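Local coordinates for glycosyl hydrolases family 2, sugar binding domain protein (Bacteroides uniformis str. 3978 T3 ii, PDB 6D1P) that acts as a gut-bacterial beta-glucuronidase of glycosyl hydrolase family 2, probably hydrolysing the O-glycosidic bond of glucuronides, at residues Ile38-Gly43 / Thr60-Gln65; Trp46-Pro51 / Pro163-Cys168. All blocks are in the same frame, centred on the assembly; numbering follows the deposited sequence.

Contact 1 of 2, residues Ile38-Gly43 / Thr60-Gln65; sequences IRQDMG and TVPLWQ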
# COMPACT_ATOMS: atom_id res chain seq x y z
N ILE A 38 11.92 -1.73 0.42
CA ILE A 38 10.76 -1.13 1.06
C ILE A 38 9.84 -0.59 -0.02
O ILE A 38 10.31 0.02 -0.99
CB ILE A 38 11.15 -0.03 2.09
CG1 ILE A 38 9.94 0.40 2.89
CG2 ILE A 38 11.73 1.20 1.43
CD1 ILE A 38 10.29 1.35 4.02
N ARG A 39 8.54 -0.78 0.14
CA ARG A 39 7.59 -0.41 -0.91
C ARG A 39 7.00 0.99 -0.70
O ARG A 39 5.80 1.19 -0.53
CB ARG A 39 6.49 -1.47 -1.02
CG ARG A 39 5.70 -1.30 -2.29
CD ARG A 39 4.80 -2.46 -2.53
NE ARG A 39 3.52 -2.31 -1.84
CZ ARG A 39 2.49 -3.13 -2.07
NH1 ARG A 39 2.61 -4.12 -2.98
NH2 ARG A 39 1.34 -2.94 -1.43
N GLN A 40 7.88 1.98 -0.77
CA GLN A 40 7.51 3.38 -0.65
C GLN A 40 8.74 4.21 -1.00
O GLN A 40 9.85 3.70 -1.10
CB GLN A 40 7.00 3.74 0.74
CG GLN A 40 8.04 3.58 1.85
CD GLN A 40 7.50 4.06 3.19
OE1 GLN A 40 6.82 3.32 3.90
NE2 GLN A 40 7.77 5.30 3.52
N ASP A 41 8.50 5.49 -1.23
CA ASP A 41 9.59 6.40 -1.46
C ASP A 41 10.22 6.73 -0.12
O ASP A 41 9.57 6.65 0.93
CB ASP A 41 9.10 7.68 -2.14
CG ASP A 41 10.14 8.31 -3.08
OD1 ASP A 41 11.20 7.70 -3.34
OD2 ASP A 41 9.89 9.43 -3.55
N MET A 42 11.49 7.11 -0.14
CA MET A 42 12.12 7.61 1.06
C MET A 42 12.33 9.11 0.93
O MET A 42 12.16 9.68 -0.15
CB MET A 42 13.42 6.85 1.32
CG MET A 42 13.15 5.38 1.54
SD MET A 42 12.26 5.09 3.09
CE MET A 42 13.59 5.38 4.27
N GLY A 43 12.67 9.75 2.05
CA GLY A 43 12.69 11.19 2.09
C GLY A 43 13.84 11.85 1.37
O GLY A 43 13.77 13.05 1.08
N THR A 60 15.20 4.17 12.92
CA THR A 60 14.93 2.72 12.90
C THR A 60 13.67 2.38 12.11
O THR A 60 13.47 1.21 11.76
CB THR A 60 14.79 2.18 14.33
OG1 THR A 60 15.92 2.57 15.10
CG2 THR A 60 14.69 0.65 14.36
N VAL A 61 12.82 3.36 11.84
CA VAL A 61 11.63 3.17 11.01
C VAL A 61 11.73 4.13 9.83
O VAL A 61 12.43 5.16 9.90
CB VAL A 61 10.33 3.38 11.82
CG1 VAL A 61 10.33 2.48 13.06
CG2 VAL A 61 10.13 4.83 12.19
N PRO A 62 11.05 3.82 8.71
CA PRO A 62 10.24 2.63 8.46
C PRO A 62 11.06 1.34 8.36
O PRO A 62 12.28 1.41 8.18
CB PRO A 62 9.55 2.94 7.12
CG PRO A 62 10.42 3.99 6.48
CD PRO A 62 10.98 4.79 7.60
N LEU A 63 10.39 0.20 8.48
CA LEU A 63 11.04 -1.10 8.46
C LEU A 63 11.21 -1.57 7.02
O LEU A 63 10.31 -1.37 6.19
CB LEU A 63 10.21 -2.13 9.23
CG LEU A 63 9.80 -1.77 10.66
CD1 LEU A 63 9.09 -2.92 11.34
CD2 LEU A 63 11.02 -1.33 11.46
N TRP A 64 12.35 -2.20 6.74
CA TRP A 64 12.65 -2.77 5.43
C TRP A 64 12.56 -4.29 5.47
O TRP A 64 12.63 -4.93 6.53
CB TRP A 64 14.05 -2.37 4.94
CG TRP A 64 14.26 -0.90 4.69
CD1 TRP A 64 14.10 0.13 5.60
CD2 TRP A 64 14.71 -0.29 3.47
NE1 TRP A 64 14.41 1.33 5.00
CE2 TRP A 64 14.79 1.10 3.70
CE3 TRP A 64 15.05 -0.79 2.21
CZ2 TRP A 64 15.20 2.00 2.72
CZ3 TRP A 64 15.46 0.11 1.23
CH2 TRP A 64 15.52 1.49 1.49
N GLN A 65 12.43 -4.88 4.29
CA GLN A 65 12.33 -6.32 4.14
C GLN A 65 13.66 -6.85 3.65
O GLN A 65 14.33 -6.21 2.83
CB GLN A 65 11.25 -6.71 3.13
CG GLN A 65 9.88 -6.12 3.42
CD GLN A 65 8.97 -6.17 2.21
OE1 GLN A 65 8.98 -7.14 1.45
NE2 GLN A 65 8.19 -5.11 2.00
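The torsions of Ile38 split its two branches between two partners on the other segment. With chi1 at -171°, CG1 runs anti to the backbone N and sends CD1 toward Pro62 and the carbonyl of Leu63, while CG2 falls between N and the carbonyl carbon and is aimed at Trp64. Trp64 has its CG anti to the carbonyl carbon (chi1 -64°), which swings the indole back over Ile38. The methyl CG2 of Ile38 then sits over one face of the six-membered ring, 3.6 Å from its centroid and only 4° off the normal, a nearly ideal CH-pi contact. A beta-branched residue suits this place because one methyl can serve the ring while the ethyl arm packs elsewhere: CD1 of Ile38 lies 3.6 Å from CB of Pro62, the two side chains crossing at about a right angle.

Pro62, preceded by a cis peptide bond, offers a compact apolar ring to both Ile38 and Met42. The methionine chain, bent at chi2 and chi3, brings its sulfur up to the proline ring, SD of Met42 being 4.0 Å from CG of Pro62. Its unbranched thioether also approaches the indole obliquely: SD of Met42 lies 5.4 Å from the centroid of the six-membered ring of Trp64, and CE of Met42 reaches CZ2 of Trp64 at 4.1 Å. With an alanine in place of Trp64, the CG2 methyl of Ile38 would probably lose its aromatic cover and a gap would open beside the tip of Met42.

Arg93 makes a cation-pi contact with the indole. Asn84 of the second subunit donates a hydrogen bond to Leu63 O, so this loop also takes part in the contact with the other subunit. The whole is a small apolar cluster, built on CH-pi and Met-aromatic contacts, at the edge of the antiparallel sheet of the sugar-binding domain, where strands 35-38 and 65-67 lie side by side.

Contact 2 of 2, residues Trp46-Pro51 / Pro163-Cys168; sequences WEVMRP and PIAIRC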
# COMPACT_ATOMS: atom_id res chain seq x y z
N TRP A 46 19.96 10.47 1.23
CA TRP A 46 20.62 10.45 2.52
C TRP A 46 19.85 9.59 3.51
O TRP A 46 20.45 8.77 4.23
CB TRP A 46 20.79 11.87 3.07
CG TRP A 46 21.25 11.88 4.50
CD1 TRP A 46 20.59 12.42 5.57
CD2 TRP A 46 22.44 11.29 5.04
NE1 TRP A 46 21.30 12.21 6.73
CE2 TRP A 46 22.45 11.53 6.43
CE3 TRP A 46 23.52 10.59 4.47
CZ2 TRP A 46 23.48 11.09 7.26
CZ3 TRP A 46 24.54 10.16 5.29
CH2 TRP A 46 24.51 10.41 6.68
N GLU A 47 18.53 9.74 3.55
CA GLU A 47 17.72 8.94 4.46
C GLU A 47 17.85 7.45 4.18
O GLU A 47 17.71 6.62 5.09
CB GLU A 47 16.25 9.38 4.37
CG GLU A 47 15.47 9.05 5.64
CD GLU A 47 13.98 9.27 5.49
OE1 GLU A 47 13.39 8.75 4.50
OE2 GLU A 47 13.39 9.95 6.37
N VAL A 48 18.14 7.08 2.93
CA VAL A 48 18.36 5.67 2.60
C VAL A 48 19.72 5.23 3.11
O VAL A 48 19.89 4.08 3.54
CB VAL A 48 18.23 5.46 1.08
CG1 VAL A 48 18.66 4.03 0.65
CG2 VAL A 48 16.82 5.78 0.62
N MET A 49 20.69 6.12 3.07
CA MET A 49 22.08 5.79 3.34
C MET A 49 22.49 6.04 4.79
O MET A 49 23.53 5.52 5.22
CB MET A 49 22.98 6.61 2.40
CG MET A 49 22.89 6.18 0.93
SD MET A 49 23.55 4.53 0.80
CE MET A 49 23.20 4.08 -0.90
N ARG A 50 21.71 6.81 5.55
CA ARG A 50 22.16 7.27 6.85
C ARG A 50 22.33 6.11 7.83
O ARG A 50 21.71 5.05 7.66
CB ARG A 50 21.18 8.30 7.41
CG ARG A 50 19.90 7.74 7.98
CD ARG A 50 19.08 8.87 8.57
NE ARG A 50 17.67 8.55 8.70
CZ ARG A 50 16.75 9.44 9.05
NH1 ARG A 50 17.12 10.68 9.31
NH2 ARG A 50 15.48 9.09 9.14
N PRO A 51 23.17 6.27 8.85
CA PRO A 51 23.44 5.18 9.79
C PRO A 51 22.45 5.11 10.94
O PRO A 51 21.74 6.07 11.24
CB PRO A 51 24.84 5.52 10.30
CG PRO A 51 24.85 7.02 10.30
CD PRO A 51 23.97 7.47 9.16
N PRO A 163 28.11 0.93 -0.72
CA PRO A 163 26.65 0.94 -0.59
C PRO A 163 25.93 1.30 -1.88
O PRO A 163 26.22 2.32 -2.53
CB PRO A 163 26.41 2.00 0.51
CG PRO A 163 27.73 2.74 0.69
CD PRO A 163 28.69 2.23 -0.36
N ILE A 164 24.99 0.45 -2.26
CA ILE A 164 24.21 0.58 -3.49
C ILE A 164 22.75 0.76 -3.11
O ILE A 164 22.23 0.06 -2.23
CB ILE A 164 24.40 -0.67 -4.38
CG1 ILE A 164 25.85 -0.78 -4.81
CG2 ILE A 164 23.48 -0.63 -5.62
CD1 ILE A 164 26.34 0.44 -5.55
N ALA A 165 22.08 1.70 -3.76
CA ALA A 165 20.63 1.80 -3.63
C ALA A 165 20.03 2.00 -5.01
O ALA A 165 20.62 2.67 -5.87
CB ALA A 165 20.21 2.95 -2.69
N ILE A 166 18.86 1.41 -5.21
CA ILE A 166 18.16 1.48 -6.48
C ILE A 166 16.70 1.79 -6.21
O ILE A 166 16.04 1.06 -5.46
CB ILE A 166 18.28 0.17 -7.27
CG1 ILE A 166 19.75 -0.17 -7.45
CG2 ILE A 166 17.59 0.33 -8.61
CD1 ILE A 166 19.98 -1.55 -7.95
N ARG A 167 16.20 2.86 -6.83
CA ARG A 167 14.80 3.26 -6.73
C ARG A 167 14.08 2.79 -7.98
O ARG A 167 14.49 3.14 -9.09
CB ARG A 167 14.68 4.77 -6.56
CG ARG A 167 13.26 5.32 -6.40
CD ARG A 167 13.27 6.86 -6.38
NE ARG A 167 11.98 7.48 -6.06
CZ ARG A 167 11.02 7.71 -6.94
NH1 ARG A 167 11.17 7.35 -8.22
NH2 ARG A 167 9.89 8.28 -6.56
N CYS A 168 13.04 1.97 -7.82
CA CYS A 168 12.18 1.56 -8.92
C CYS A 168 10.79 2.14 -8.73
O CYS A 168 10.31 2.27 -7.61
CB CYS A 168 12.06 0.03 -9.03
SG CYS A 168 13.56 -0.74 -9.63
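Met49 and Val48, on the short helix 45-49, pack against strand 162-169 of the antiparallel sheet in the family 2 sugar-binding domain, a helix-on-sheet contact made of apolar groups. The Met49 side chain can be followed outward. Its CB turns neither to nor from the strand, and CG, anti to the carbonyl carbon, leads out to a bend at chi2 (-66°) that brings the sulfur round. SD lies 3.8 Å from CB of Pro163, the two side chains crossing at about a right angle. Beyond it, CE reaches further along the strand and comes within 4.0 Å of the backbone carbon C of Ile164. An unbranched, pliant chain suits this task, since it follows the strand from one residue to the next.

Ile164 itself points away, with its side chain on Val122 and Leu109, so the helix meets Pro163 and Ala165. Alanine is apt here because its single methyl leaves room for two neighbours from the helix. Met49 O, near the end of the helix, accepts a hydrogen bond from Arg157. On Ala165, CB receives CE of Met49 at 3.7 Å and CG1 of Val48 at 3.8 Å.

How the contacts relate
From the N terminus the chain leaves strand 35-38 through 38-43, forms helix 45-49, and returns at 60-65 to enter strand 65-67; contact 1 closes this short loop. Contact 2 starts inside that loop, at 46-51, and closes a much longer one when strand 162-169 arrives, so the two cross instead of nesting. Their centres lie about 10 Å apart. A salt bridge joins them directly, Asp41 OD1 to Arg167 NE at 2.8 Å, and Val48 is shared packing, its CG2 lying against Met42 CB. Together they tie the sheet's edge, its helix and an inner strand into one unit facing the second subunit.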